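PDB 5BTO: SsRai1 from Scheffersomyces stipitis, which hydrolyses NAD caps, methylguanosine caps and 5' triphosphates of RNA with a divalent metal, and binds and stimulates the exoribonuclease RAT1. Local coordinates for residues Leu134-Tyr139 and Leu143-Asp148; Ser147-Glu152 and Asn386-Thr391; Gln349-Asp354 and Lys358-Ser363. All blocks are in the same frame, centred on the assembly; numbering follows the deposited sequence.

Interaction 1 (Leu134-Tyr139 and Leu143-Asp148); sequences LNVLAY and LFINSD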
ATOM      1  N   LEU A 134       8.927   9.182 -13.588  1.00 15.84           N
ATOM      2  CA  LEU A 134       9.900   8.359 -14.291  1.00 14.93           C
ATOM      3  C   LEU A 134       9.285   7.688 -15.499  1.00 15.47           C
ATOM      4  O   LEU A 134       8.135   7.254 -15.460  1.00 18.51           O
ATOM      5  CB  LEU A 134      10.456   7.285 -13.364  1.00 15.88           C
ATOM      6  CG  LEU A 134      11.039   7.740 -12.023  1.00 15.47           C
ATOM      7  CD1 LEU A 134      11.304   6.532 -11.142  1.00 16.12           C
ATOM      8  CD2 LEU A 134      12.318   8.553 -12.250  1.00 16.91           C
ATOM      9  N   ASN A 135      10.054   7.611 -16.580  1.00 15.75           N
ATOM     10  CA  ASN A 135       9.649   6.838 -17.750  1.00 15.96           C
ATOM     11  C   ASN A 135      10.274   5.457 -17.646  1.00 18.06           C
ATOM     12  O   ASN A 135      11.437   5.329 -17.262  1.00 18.79           O
ATOM     13  CB  ASN A 135      10.110   7.510 -19.039  1.00 18.44           C
ATOM     14  CG  ASN A 135       9.392   8.809 -19.309  1.00 19.99           C
ATOM     15  OD1 ASN A 135       8.235   8.981 -18.929  1.00 21.69           O
ATOM     16  ND2 ASN A 135      10.072   9.734 -19.975  1.00 20.90           N
ATOM     17  N   VAL A 136       9.503   4.425 -17.968  1.00 17.33           N
ATOM     18  CA  VAL A 136       9.987   3.061 -17.881  1.00 18.40           C
ATOM     19  C   VAL A 136       9.601   2.321 -19.139  1.00 19.83           C
ATOM     20  O   VAL A 136       8.469   2.419 -19.603  1.00 20.64           O
ATOM     21  CB  VAL A 136       9.373   2.308 -16.686  1.00 17.52           C
ATOM     22  CG1 VAL A 136       9.978   0.921 -16.574  1.00 21.16           C
ATOM     23  CG2 VAL A 136       9.551   3.097 -15.397  1.00 18.41           C
ATOM     24  N   LEU A 137      10.525   1.560 -19.705  1.00 18.76           N
ATOM     25  CA  LEU A 137      10.109   0.729 -20.827  1.00 21.52           C
ATOM     26  C   LEU A 137      10.893  -0.561 -20.900  1.00 21.12           C
ATOM     27  O   LEU A 137      12.059  -0.632 -20.474  1.00 21.29           O
ATOM     28  CB  LEU A 137      10.185   1.497 -22.138  1.00 24.74           C
ATOM     29  CG  LEU A 137      11.571   1.965 -22.543  1.00 20.82           C
ATOM     30  CD1 LEU A 137      12.291   0.838 -23.275  1.00 25.17           C
ATOM     31  CD2 LEU A 137      11.472   3.186 -23.410  1.00 25.19           C
ATOM     32  N   ALA A 138      10.231  -1.582 -21.432  1.00 18.15           N
ATOM     33  CA  ALA A 138      10.828  -2.893 -21.579  1.00 18.25           C
ATOM     34  C   ALA A 138      11.480  -3.005 -22.941  1.00 17.18           C
ATOM     35  O   ALA A 138      10.886  -2.654 -23.962  1.00 19.27           O
ATOM     36  CB  ALA A 138       9.763  -3.980 -21.414  1.00 20.03           C
ATOM     37  N   TYR A 139      12.710  -3.495 -22.951  1.00 18.00           N
ATOM     38  CA  TYR A 139      13.413  -3.747 -24.189  1.00 21.04           C
ATOM     39  C   TYR A 139      14.443  -4.841 -23.946  1.00 21.48           C
ATOM     40  O   TYR A 139      15.139  -4.839 -22.928  1.00 21.57           O
ATOM     41  CB  TYR A 139      14.074  -2.461 -24.701  1.00 23.28           C
ATOM     42  CG  TYR A 139      14.873  -2.662 -25.964  1.00 22.48           C
ATOM     43  CD1 TYR A 139      14.239  -2.765 -27.201  1.00 20.88           C
ATOM     44  CD2 TYR A 139      16.258  -2.748 -25.922  1.00 24.26           C
ATOM     45  CE1 TYR A 139      14.975  -2.961 -28.364  1.00 21.79           C
ATOM     46  CE2 TYR A 139      16.996  -2.944 -27.070  1.00 23.90           C
ATOM     47  CZ  TYR A 139      16.353  -3.045 -28.288  1.00 24.48           C
ATOM     48  OH  TYR A 139      17.097  -3.237 -29.433  1.00 25.77           O
ATOM     49  N   LEU A 143      14.230  -3.614 -18.112  1.00 17.66           N
ATOM     50  CA  LEU A 143      13.554  -2.330 -17.940  1.00 17.53           C
ATOM     51  C   LEU A 143      14.556  -1.183 -17.917  1.00 17.72           C
ATOM     52  O   LEU A 143      15.543  -1.231 -17.192  1.00 19.12           O
ATOM     53  CB  LEU A 143      12.730  -2.295 -16.649  1.00 18.02           C
ATOM     54  CG  LEU A 143      11.577  -3.285 -16.513  1.00 17.82           C
ATOM     55  CD1 LEU A 143      10.739  -2.933 -15.269  1.00 20.26           C
ATOM     56  CD2 LEU A 143      10.712  -3.289 -17.784  1.00 19.89           C
ATOM     57  N   PHE A 144      14.294  -0.160 -18.719  1.00 15.26           N
ATOM     58  CA  PHE A 144      15.119   1.043 -18.746  1.00 16.28           C
ATOM     59  C   PHE A 144      14.328   2.175 -18.112  1.00 15.47           C
ATOM     60  O   PHE A 144      13.167   2.401 -18.469  1.00 16.41           O
ATOM     61  CB  PHE A 144      15.512   1.382 -20.193  1.00 15.85           C
ATOM     62  CG  PHE A 144      16.356   0.324 -20.849  1.00 17.03           C
ATOM     63  CD1 PHE A 144      15.780  -0.849 -21.322  1.00 17.16           C
ATOM     64  CD2 PHE A 144      17.720   0.502 -20.992  1.00 17.71           C
ATOM     65  CE1 PHE A 144      16.550  -1.833 -21.920  1.00 17.22           C
ATOM     66  CE2 PHE A 144      18.501  -0.476 -21.591  1.00 19.35           C
ATOM     67  CZ  PHE A 144      17.921  -1.646 -22.049  1.00 18.77           C
ATOM     68  N   ILE A 145      14.932   2.856 -17.138  1.00 13.25           N
ATOM     69  CA  ILE A 145      14.213   3.880 -16.371  1.00 14.27           C
ATOM     70  C   ILE A 145      14.974   5.196 -16.389  1.00 16.86           C
ATOM     71  O   ILE A 145      16.161   5.233 -16.035  1.00 16.76           O
ATOM     72  CB  ILE A 145      14.019   3.438 -14.906  1.00 14.74           C
ATOM     73  CG1 ILE A 145      13.286   2.086 -14.858  1.00 16.24           C
ATOM     74  CG2 ILE A 145      13.255   4.512 -14.100  1.00 14.92           C
ATOM     75  CD1 ILE A 145      13.013   1.565 -13.457  1.00 17.32           C
ATOM     76  N   ASN A 146      14.310   6.271 -16.810  1.00 17.58           N
ATOM     77  CA  ASN A 146      14.903   7.606 -16.731  1.00 18.54           C
ATOM     78  C   ASN A 146      13.871   8.637 -16.330  1.00 18.36           C
ATOM     79  O   ASN A 146      12.671   8.379 -16.390  1.00 18.22           O
ATOM     80  CB  ASN A 146      15.546   8.039 -18.057  1.00 19.98           C
ATOM     81  CG  ASN A 146      16.534   9.202 -17.871  1.00 24.97           C
ATOM     82  OD1 ASN A 146      16.977   9.485 -16.753  1.00 30.07           O
ATOM     83  ND2 ASN A 146      16.872   9.876 -18.955  1.00 27.97           N
ATOM     84  N   SER A 147      14.335   9.812 -15.929  1.00 17.75           N
ATOM     85  CA  SER A 147      13.435  10.944 -15.761  1.00 20.73           C
ATOM     86  C   SER A 147      12.934  11.391 -17.130  1.00 21.52           C
ATOM     87  O   SER A 147      13.527  11.065 -18.165  1.00 22.04           O
ATOM     88  CB  SER A 147      14.164  12.103 -15.081  1.00 24.24           C
ATOM     89  OG  SER A 147      15.380  12.399 -15.753  1.00 28.24           O
ATOM     90  N   ASP A 148      11.841  12.145 -17.136  1.00 23.27           N
ATOM     91  CA  ASP A 148      11.299  12.655 -18.383  1.00 25.30           C
ATOM     92  C   ASP A 148      11.832  14.055 -18.685  1.00 28.76           C
ATOM     93  O   ASP A 148      11.686  14.976 -17.880  1.00 28.96           O
ATOM     94  CB  ASP A 148       9.776  12.663 -18.330  1.00 25.96           C
ATOM     95  CG  ASP A 148       9.154  13.066 -19.652  1.00 27.70           C
ATOM     96  OD1 ASP A 148       9.102  12.226 -20.575  1.00 27.91           O
ATOM     97  OD2 ASP A 148       8.708  14.221 -19.766  1.00 29.47           O
TER
HETATM   98  O   HOH W   1      12.921   9.710 -20.556  1.00 27.58           O

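Interaction 2 (Ser147-Glu152 and Asn386-Thr391); sequences SDEEIE and NGEMLT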
ATOM      1  N   SER A 147      14.335   9.812 -15.929  1.00 17.75           N
ATOM      2  CA  SER A 147      13.435  10.944 -15.761  1.00 20.73           C
ATOM      3  C   SER A 147      12.934  11.391 -17.130  1.00 21.52           C
ATOM      4  O   SER A 147      13.527  11.065 -18.165  1.00 22.04           O
ATOM      5  CB  SER A 147      14.164  12.103 -15.081  1.00 24.24           C
ATOM      6  OG  SER A 147      15.380  12.399 -15.753  1.00 28.24           O
ATOM      7  N   ASP A 148      11.841  12.145 -17.136  1.00 23.27           N
ATOM      8  CA  ASP A 148      11.299  12.655 -18.383  1.00 25.30           C
ATOM      9  C   ASP A 148      11.832  14.055 -18.685  1.00 28.76           C
ATOM     10  O   ASP A 148      11.686  14.976 -17.880  1.00 28.96           O
ATOM     11  CB  ASP A 148       9.776  12.663 -18.330  1.00 25.96           C
ATOM     12  CG  ASP A 148       9.154  13.066 -19.652  1.00 27.70           C
ATOM     13  OD1 ASP A 148       9.102  12.226 -20.575  1.00 27.91           O
ATOM     14  OD2 ASP A 148       8.708  14.221 -19.766  1.00 29.47           O
ATOM     15  N   GLU A 149      12.438  14.207 -19.857  1.00 30.72           N
ATOM     16  CA  GLU A 149      13.104  15.452 -20.225  1.00 35.37           C
ATOM     17  C   GLU A 149      12.197  16.676 -20.112  1.00 36.24           C
ATOM     18  O   GLU A 149      12.555  17.669 -19.478  1.00 36.61           O
ATOM     19  CB  GLU A 149      13.676  15.344 -21.642  1.00 40.50           C
ATOM     20  CG  GLU A 149      14.503  16.536 -22.070  1.00 45.10           C
ATOM     21  CD  GLU A 149      15.257  16.286 -23.360  1.00 49.06           C
ATOM     22  OE1 GLU A 149      15.420  15.107 -23.739  1.00 51.14           O
ATOM     23  OE2 GLU A 149      15.686  17.268 -23.997  1.00 51.05           O
ATOM     24  N   GLU A 150      11.022  16.601 -20.725  1.00 36.12           N
ATOM     25  CA  GLU A 150      10.111  17.742 -20.750  1.00 38.73           C
ATOM     26  C   GLU A 150       9.627  18.088 -19.340  1.00 34.86           C
ATOM     27  O   GLU A 150       9.631  19.251 -18.943  1.00 36.16           O
ATOM     28  CB  GLU A 150       8.925  17.467 -21.682  1.00 43.50           C
ATOM     29  CG  GLU A 150       7.871  16.570 -21.059  1.00 49.63           C
ATOM     30  CD  GLU A 150       6.983  15.889 -22.075  1.00 54.48           C
ATOM     31  OE1 GLU A 150       6.759  16.464 -23.164  1.00 58.04           O
ATOM     32  OE2 GLU A 150       6.510  14.772 -21.774  1.00 53.37           O
ATOM     33  N   ILE A 151       9.228  17.075 -18.579  1.00 30.09           N
ATOM     34  CA  ILE A 151       8.737  17.304 -17.224  1.00 29.02           C
ATOM     35  C   ILE A 151       9.825  17.924 -16.354  1.00 30.01           C
ATOM     36  O   ILE A 151       9.567  18.867 -15.600  1.00 29.92           O
ATOM     37  CB  ILE A 151       8.193  16.008 -16.583  1.00 28.26           C
ATOM     38  CG1 ILE A 151       6.868  15.615 -17.248  1.00 27.17           C
ATOM     39  CG2 ILE A 151       8.019  16.187 -15.075  1.00 29.58           C
ATOM     40  CD1 ILE A 151       6.259  14.328 -16.713  1.00 28.18           C
ATOM     41  N   GLU A 152      11.046  17.413 -16.482  1.00 29.56           N
ATOM     42  CA  GLU A 152      12.174  17.954 -15.724  1.00 31.32           C
ATOM     43  C   GLU A 152      12.449  19.408 -16.074  1.00 37.33           C
ATOM     44  O   GLU A 152      12.722  20.222 -15.192  1.00 38.46           O
ATOM     45  CB  GLU A 152      13.437  17.120 -15.944  1.00 31.84           C
ATOM     46  CG  GLU A 152      13.397  15.792 -15.234  1.00 31.11           C
ATOM     47  CD  GLU A 152      12.984  15.932 -13.779  1.00 35.50           C
ATOM     48  OE1 GLU A 152      13.583  16.766 -13.057  1.00 37.97           O
ATOM     49  OE2 GLU A 152      12.051  15.214 -13.363  1.00 36.23           O
ATOM     50  N   ASN A 386      12.837   5.757 -29.773  1.00 24.44           N
ATOM     51  CA  ASN A 386      13.489   6.225 -30.989  1.00 26.72           C
ATOM     52  C   ASN A 386      14.290   7.515 -30.813  1.00 30.93           C
ATOM     53  O   ASN A 386      14.276   8.389 -31.683  1.00 32.70           O
ATOM     54  CB  ASN A 386      12.462   6.356 -32.119  1.00 28.93           C
ATOM     55  CG  ASN A 386      11.898   5.011 -32.545  1.00 28.59           C
ATOM     56  OD1 ASN A 386      12.644   4.097 -32.898  1.00 32.11           O
ATOM     57  ND2 ASN A 386      10.580   4.879 -32.504  1.00 31.54           N
ATOM     58  N   GLY A 387      15.008   7.623 -29.698  1.00 32.56           N
ATOM     59  CA  GLY A 387      15.883   8.762 -29.489  1.00 33.48           C
ATOM     60  C   GLY A 387      16.091   9.219 -28.057  1.00 34.05           C
ATOM     61  O   GLY A 387      17.231   9.348 -27.612  1.00 33.88           O
ATOM     62  N   GLU A 388      15.008   9.475 -27.327  1.00 32.16           N
ATOM     63  CA  GLU A 388      15.152  10.032 -25.978  1.00 31.95           C
ATOM     64  C   GLU A 388      15.731   9.050 -24.960  1.00 29.19           C
ATOM     65  O   GLU A 388      16.626   9.410 -24.195  1.00 31.12           O
ATOM     66  CB  GLU A 388      13.846  10.647 -25.449  1.00 34.20           C
ATOM     67  CG  GLU A 388      13.964  11.063 -23.966  1.00 39.91           C
ATOM     68  CD  GLU A 388      12.863  12.004 -23.486  1.00 43.48           C
ATOM     69  OE1 GLU A 388      12.267  12.711 -24.329  1.00 44.64           O
ATOM     70  OE2 GLU A 388      12.606  12.045 -22.256  1.00 42.65           O
ATOM     71  N   MET A 389      15.229   7.819 -24.950  1.00 25.29           N
ATOM     72  CA  MET A 389      15.723   6.790 -24.031  1.00 24.58           C
ATOM     73  C   MET A 389      16.675   5.820 -24.737  1.00 23.59           C
ATOM     74  O   MET A 389      17.869   5.769 -24.432  1.00 25.65           O
ATOM     75  CB  MET A 389      14.547   6.022 -23.413  1.00 27.87           C
ATOM     76  CG  MET A 389      14.940   4.908 -22.443  1.00 31.71           C
ATOM     77  SD  MET A 389      14.655   5.334 -20.720  1.00 35.26           S
ATOM     78  CE  MET A 389      13.005   6.050 -20.877  1.00 18.26           C
ATOM     79  N   LEU A 390      16.139   5.044 -25.675  1.00 22.87           N
ATOM     80  CA  LEU A 390      16.958   4.122 -26.458  1.00 22.35           C
ATOM     81  C   LEU A 390      17.604   4.862 -27.618  1.00 25.31           C
ATOM     82  O   LEU A 390      16.984   5.746 -28.227  1.00 27.61           O
ATOM     83  CB  LEU A 390      16.112   2.959 -26.986  1.00 22.37           C
ATOM     84  CG  LEU A 390      15.371   2.117 -25.944  1.00 22.85           C
ATOM     85  CD1 LEU A 390      14.567   0.998 -26.608  1.00 25.05           C
ATOM     86  CD2 LEU A 390      16.319   1.559 -24.891  1.00 23.82           C
ATOM     87  N   THR A 391      18.848   4.505 -27.927  1.00 25.96           N
ATOM     88  CA  THR A 391      19.542   5.094 -29.064  1.00 26.75           C
ATOM     89  C   THR A 391      19.590   4.088 -30.207  1.00 27.84           C
ATOM     90  O   THR A 391      19.486   2.882 -29.988  1.00 27.71           O
ATOM     91  CB  THR A 391      20.975   5.486 -28.702  1.00 28.55           C
ATOM     92  OG1 THR A 391      21.741   4.301 -28.450  1.00 28.50           O
ATOM     93  CG2 THR A 391      20.988   6.372 -27.452  1.00 28.40           C
TER
HETATM   94  O   HOH W   1      12.921   9.710 -20.556  1.00 27.58           O
HETATM   95  O   HOH W   2      10.053  14.191 -22.389  1.00 48.24           O

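Interaction 3 (Gln349-Asp354 and Lys358-Ser363); sequences QEIPRD and KAYRVS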
ATOM      1  N   GLN A 349       6.754  -6.810 -11.464  1.00 16.17           N
ATOM      2  CA  GLN A 349       5.552  -7.636 -11.547  1.00 17.86           C
ATOM      3  C   GLN A 349       4.516  -7.076 -12.519  1.00 18.39           C
ATOM      4  O   GLN A 349       3.807  -7.837 -13.195  1.00 22.30           O
ATOM      5  CB  GLN A 349       4.904  -7.788 -10.169  1.00 24.06           C
ATOM      6  CG  GLN A 349       5.591  -8.774  -9.239  1.00 30.82           C
ATOM      7  CD  GLN A 349       4.867  -8.914  -7.906  1.00 38.87           C
ATOM      8  OE1 GLN A 349       3.753  -8.415  -7.742  1.00 46.45           O
ATOM      9  NE2 GLN A 349       5.498  -9.595  -6.949  1.00 38.58           N
ATOM     10  N   GLU A 350       4.429  -5.751 -12.598  1.00 16.64           N
ATOM     11  CA  GLU A 350       3.335  -5.099 -13.325  1.00 18.13           C
ATOM     12  C   GLU A 350       3.655  -4.689 -14.766  1.00 19.26           C
ATOM     13  O   GLU A 350       2.742  -4.456 -15.561  1.00 23.35           O
ATOM     14  CB  GLU A 350       2.829  -3.884 -12.538  1.00 20.12           C
ATOM     15  CG  GLU A 350       2.266  -4.234 -11.171  1.00 23.48           C
ATOM     16  CD  GLU A 350       1.085  -5.183 -11.262  1.00 28.01           C
ATOM     17  OE1 GLU A 350       0.336  -5.118 -12.262  1.00 29.82           O
ATOM     18  OE2 GLU A 350       0.914  -6.005 -10.342  1.00 31.68           O
ATOM     19  N   ILE A 351       4.934  -4.611 -15.112  1.00 18.04           N
ATOM     20  CA  ILE A 351       5.319  -4.241 -16.470  1.00 18.92           C
ATOM     21  C   ILE A 351       5.779  -5.488 -17.216  1.00 20.41           C
ATOM     22  O   ILE A 351       6.809  -6.045 -16.886  1.00 22.22           O
ATOM     23  CB  ILE A 351       6.455  -3.186 -16.463  1.00 17.20           C
ATOM     24  CG1 ILE A 351       5.995  -1.911 -15.750  1.00 19.72           C
ATOM     25  CG2 ILE A 351       6.914  -2.870 -17.885  1.00 18.81           C
ATOM     26  CD1 ILE A 351       7.076  -0.868 -15.571  1.00 20.49           C
ATOM     27  N   PRO A 352       4.994  -5.951 -18.207  1.00 23.68           N
ATOM     28  CA  PRO A 352       5.370  -7.164 -18.950  1.00 25.21           C
ATOM     29  C   PRO A 352       6.758  -7.037 -19.568  1.00 25.25           C
ATOM     30  O   PRO A 352       7.016  -6.092 -20.309  1.00 26.62           O
ATOM     31  CB  PRO A 352       4.296  -7.259 -20.042  1.00 27.11           C
ATOM     32  CG  PRO A 352       3.121  -6.549 -19.471  1.00 27.37           C
ATOM     33  CD  PRO A 352       3.692  -5.417 -18.634  1.00 26.08           C
ATOM     34  N   ARG A 353       7.645  -7.977 -19.263  1.00 27.08           N
ATOM     35  CA  ARG A 353       9.040  -7.812 -19.641  1.00 25.96           C
ATOM     36  C   ARG A 353       9.268  -8.020 -21.123  1.00 27.09           C
ATOM     37  O   ARG A 353      10.210  -7.469 -21.689  1.00 28.63           O
ATOM     38  CB  ARG A 353       9.950  -8.759 -18.857  1.00 26.91           C
ATOM     39  CG  ARG A 353      11.417  -8.359 -18.921  1.00 28.31           C
ATOM     40  CD  ARG A 353      11.764  -7.321 -17.850  1.00 26.82           C
ATOM     41  NE  ARG A 353      11.620  -7.900 -16.522  1.00 25.29           N
ATOM     42  CZ  ARG A 353      12.588  -8.544 -15.881  1.00 24.95           C
ATOM     43  NH1 ARG A 353      13.789  -8.682 -16.442  1.00 24.31           N
ATOM     44  NH2 ARG A 353      12.355  -9.057 -14.684  1.00 24.90           N
ATOM     45  N   ASP A 354       8.420  -8.832 -21.749  1.00 27.42           N
ATOM     46  CA  ASP A 354       8.648  -9.200 -23.137  1.00 31.21           C
ATOM     47  C   ASP A 354       7.786  -8.416 -24.123  1.00 32.08           C
ATOM     48  O   ASP A 354       7.766  -8.726 -25.313  1.00 33.14           O
ATOM     49  CB  ASP A 354       8.429 -10.700 -23.325  1.00 38.38           C
ATOM     50  CG  ASP A 354       9.350 -11.532 -22.458  1.00 44.77           C
ATOM     51  OD1 ASP A 354      10.449 -11.041 -22.117  1.00 48.07           O
ATOM     52  OD2 ASP A 354       8.976 -12.676 -22.119  1.00 47.82           O
ATOM     53  N   LYS A 358       4.967  -1.092 -25.685  1.00 28.40           N
ATOM     54  CA  LYS A 358       4.440  -0.132 -24.711  1.00 25.99           C
ATOM     55  C   LYS A 358       5.517   0.546 -23.864  1.00 22.87           C
ATOM     56  O   LYS A 358       6.595   0.015 -23.684  1.00 22.62           O
ATOM     57  CB  LYS A 358       3.476  -0.837 -23.754  1.00 29.10           C
ATOM     58  CG  LYS A 358       2.277  -1.497 -24.407  1.00 34.91           C
ATOM     59  CD  LYS A 358       1.363  -2.075 -23.336  1.00 36.73           C
ATOM     60  CE  LYS A 358       0.164  -2.798 -23.942  1.00 37.36           C
ATOM     61  NZ  LYS A 358      -0.601  -1.942 -24.904  1.00 38.13           N
ATOM     62  N   ALA A 359       5.183   1.713 -23.325  1.00 20.45           N
ATOM     63  CA  ALA A 359       6.041   2.421 -22.376  1.00 18.70           C
ATOM     64  C   ALA A 359       5.174   2.858 -21.204  1.00 17.81           C
ATOM     65  O   ALA A 359       3.950   2.973 -21.344  1.00 19.59           O
ATOM     66  CB  ALA A 359       6.677   3.621 -23.030  1.00 20.03           C
ATOM     67  N   TYR A 360       5.805   3.118 -20.062  1.00 18.67           N
ATOM     68  CA  TYR A 360       5.073   3.423 -18.834  1.00 17.92           C
ATOM     69  C   TYR A 360       5.594   4.684 -18.129  1.00 19.89           C
ATOM     70  O   TYR A 360       6.757   5.083 -18.295  1.00 20.31           O
ATOM     71  CB  TYR A 360       5.118   2.218 -17.872  1.00 18.03           C
ATOM     72  CG  TYR A 360       4.361   1.017 -18.391  1.00 17.20           C
ATOM     73  CD1 TYR A 360       4.947   0.115 -19.282  1.00 20.73           C
ATOM     74  CD2 TYR A 360       3.041   0.794 -18.012  1.00 19.03           C
ATOM     75  CE1 TYR A 360       4.218  -0.980 -19.782  1.00 22.88           C
ATOM     76  CE2 TYR A 360       2.327  -0.286 -18.494  1.00 21.71           C
ATOM     77  CZ  TYR A 360       2.919  -1.174 -19.370  1.00 24.80           C
ATOM     78  OH  TYR A 360       2.166  -2.236 -19.844  1.00 26.59           O
ATOM     79  N   ARG A 361       4.704   5.316 -17.366  1.00 18.09           N
ATOM     80  CA  ARG A 361       5.038   6.455 -16.519  1.00 18.18           C
ATOM     81  C   ARG A 361       4.791   6.076 -15.067  1.00 16.39           C
ATOM     82  O   ARG A 361       3.679   5.694 -14.695  1.00 17.95           O
ATOM     83  CB  ARG A 361       4.188   7.673 -16.902  1.00 20.65           C
ATOM     84  CG  ARG A 361       4.195   8.825 -15.896  1.00 20.81           C
ATOM     85  CD  ARG A 361       5.571   9.515 -15.813  1.00 21.59           C
ATOM     86  NE  ARG A 361       6.107   9.839 -17.136  1.00 24.96           N
ATOM     87  CZ  ARG A 361       5.609  10.766 -17.951  1.00 25.63           C
ATOM     88  NH1 ARG A 361       4.544  11.474 -17.595  1.00 25.48           N
ATOM     89  NH2 ARG A 361       6.167  10.978 -19.136  1.00 26.57           N
ATOM     90  N   VAL A 362       5.843   6.155 -14.255  1.00 15.97           N
ATOM     91  CA  VAL A 362       5.730   5.971 -12.814  1.00 16.62           C
ATOM     92  C   VAL A 362       5.694   7.361 -12.204  1.00 17.45           C
ATOM     93  O   VAL A 362       6.568   8.183 -12.476  1.00 19.17           O
ATOM     94  CB  VAL A 362       6.937   5.186 -12.239  1.00 18.34           C
ATOM     95  CG1 VAL A 362       6.859   5.110 -10.712  1.00 20.98           C
ATOM     96  CG2 VAL A 362       7.002   3.796 -12.839  1.00 19.51           C
ATOM     97  N   SER A 363       4.674   7.643 -11.397  1.00 15.72           N
ATOM     98  CA  SER A 363       4.514   8.991 -10.875  1.00 18.12           C
ATOM     99  C   SER A 363       4.102   8.992  -9.414  1.00 17.03           C
ATOM    100  O   SER A 363       3.212   8.241  -8.998  1.00 20.06           O
ATOM    101  CB  SER A 363       3.466   9.758 -11.698  1.00 21.41           C
ATOM    102  OG  SER A 363       3.311  11.083 -11.219  1.00 25.96           O
TER

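Interaction 1 (Leu134-Tyr139 and Leu143-Asp148)
N135 and D148 fasten one end of this antiparallel hairpin. The amide nitrogen of N135 points straight at the carboxylate: ND2 of N135 lies 2.7 Å from OD1 of D148, with an N-H...O angle of 173°. The acceptor lies in the amide plane; D148 uses its anti lone pair, the one turned away from OD2, and the carboxylate plane is turned 82° from the amide. The second N-H of ND2 goes to a water that in turn donates to the carbonyl O of S147, while OD1 of N135 accepts from R361. The whole buried amide is therefore held, and its rotation fixed.

Further along, V136 and I145 form a non-hydrogen-bonded pair, side by side and pointing the same way; CG1 of V136 touches CG1 of I145 at 3.9 Å. L143 joins this face, reaching back with CD2 to CB of A138 (3.8 Å). The other face carries L137 and F144, a hydrogen-bonded pair whose backbone N of F144 binds O of L137 at 2.9 Å. With CG anti to its own carbonyl carbon (chi1 -63°), the F144 ring leans toward the facing strand and turns its edge to the carbonyls of L137 and Y139, its CE1 lying 3.5 Å from O of Y139. The same CE1 touches CB of Y139 at 3.8 Å, the two side chains set at a slant.

N146, bonded through ND2 to O of S85, brings its side chain within about 4 Å of that of Y114, a substrate-binding residue. These strands, 132-139 and 142-147, lie inside a large mixed sheet, between strands 359-365 and 111-114. Helix 378-388 packs on the face of N135 and L137 through L384, I351 meets V136 and L143 on the other, and helix 115-123 approaches L134 with L117 and L121.

Interaction 2 (Ser147-Glu152 and Asn386-Thr391)
The N-terminal first turn of helix 149-166 is the element at stake here, met by a glutamate from the last turn of helix 378-388. E388 reaches across with an extended chain, its CG anti to the backbone N (chi1 173°), and OE2 of E388 accepts from the backbone N of E149 at 3.2 Å. The bond is straight, 168° at the hydrogen, although the donor meets the syn side of the oxygen 32° out of the carboxylate plane. The same OE2 also rests 3.5 Å from CB of E149.

D148 is the N-cap of this helix, so E388 adds an acceptor from a distant part of the chain to one of the amides left without a partner in the helix itself. Two waters extend the grip: one donates both to OE2 of E388 (2.9 Å) and to the carbonyl O of S147, and another accepts from N of E150 and donates to OE1 of E388. Acidic groups crowd the site, OD1 of D148, already held by ND2 of N135, being 3.9 Å from OE2 of E388, but R383 forms a salt bridge with E388 and probably offsets part of this charge. Replacing E388 by an alanine would probably leave the amide of E149 without its carboxylate acceptor and cost R383 its salt bridge. Beside it, M389 packs against N135 and F144 of the central sheet.

Interaction 3 (Gln349-Asp354 and Lys358-Ser363)
The chain leaves helix 333-350 at I351, the first residue with non-helical backbone angles, and runs past strand 359-365 without a hydrogen bond between the two segments, the CA atoms of I351 and Y360 standing 8.0 Å apart. Y360 leaves its strand with its CB directed toward the 349-354 segment, and its ring bridges the distance. With CG anti to the carbonyl carbon (chi1 -67°), the ring extends alongside I351, and the two side chains slide past each other in opposite directions.

Both branches of I351 lie on one side of the ring. CG2 of I351 makes the closer touch, 3.8 Å from CE1 of Y360 and as near to CD1, while CG1 stands 4.2 Å above the ring plane, offset toward the rim. P352 meets the far end of the tyrosine: its ring crosses the side chain at about a right angle, and CD of P352 comes to 3.7 Å from OH of Y360.

Beyond the pair, I351 continues inward onto V136, and Y360 also packs on L373 of strand 370-375. R353, which follows P352, turns to D110 in a salt bridge. The arrangement is a short helix-to-strand connection folded back over the sheet, an apolar seam by which the end of helix 333-350 is packed against the central mixed sheet of this PD-(D/E)XK nuclease-like domain.

How the interactions relate
The three contacts illustrate how chemistry follows the elements joined, a strand pair, a helix start and a loop over a sheet, as much as burial. Interaction 1 is the core: a buried hairpin in which backbone bonds and apolar pairs predominate. Interactions 2 and 3 are only partly buried and much smaller, one polar, water-bridged and acidic, the other largely apolar, without a hydrogen bond across it. Interaction 1 shares S147, D148 and a water with interaction 2, where the strand gives way to a helix; M389 also meets N146. Interaction 3 joins the hairpin through the adjoining strand, with L134 and V136 probably hydrogen-bonded to V362 and Y360. R361 makes a long, weak ion pair with D148.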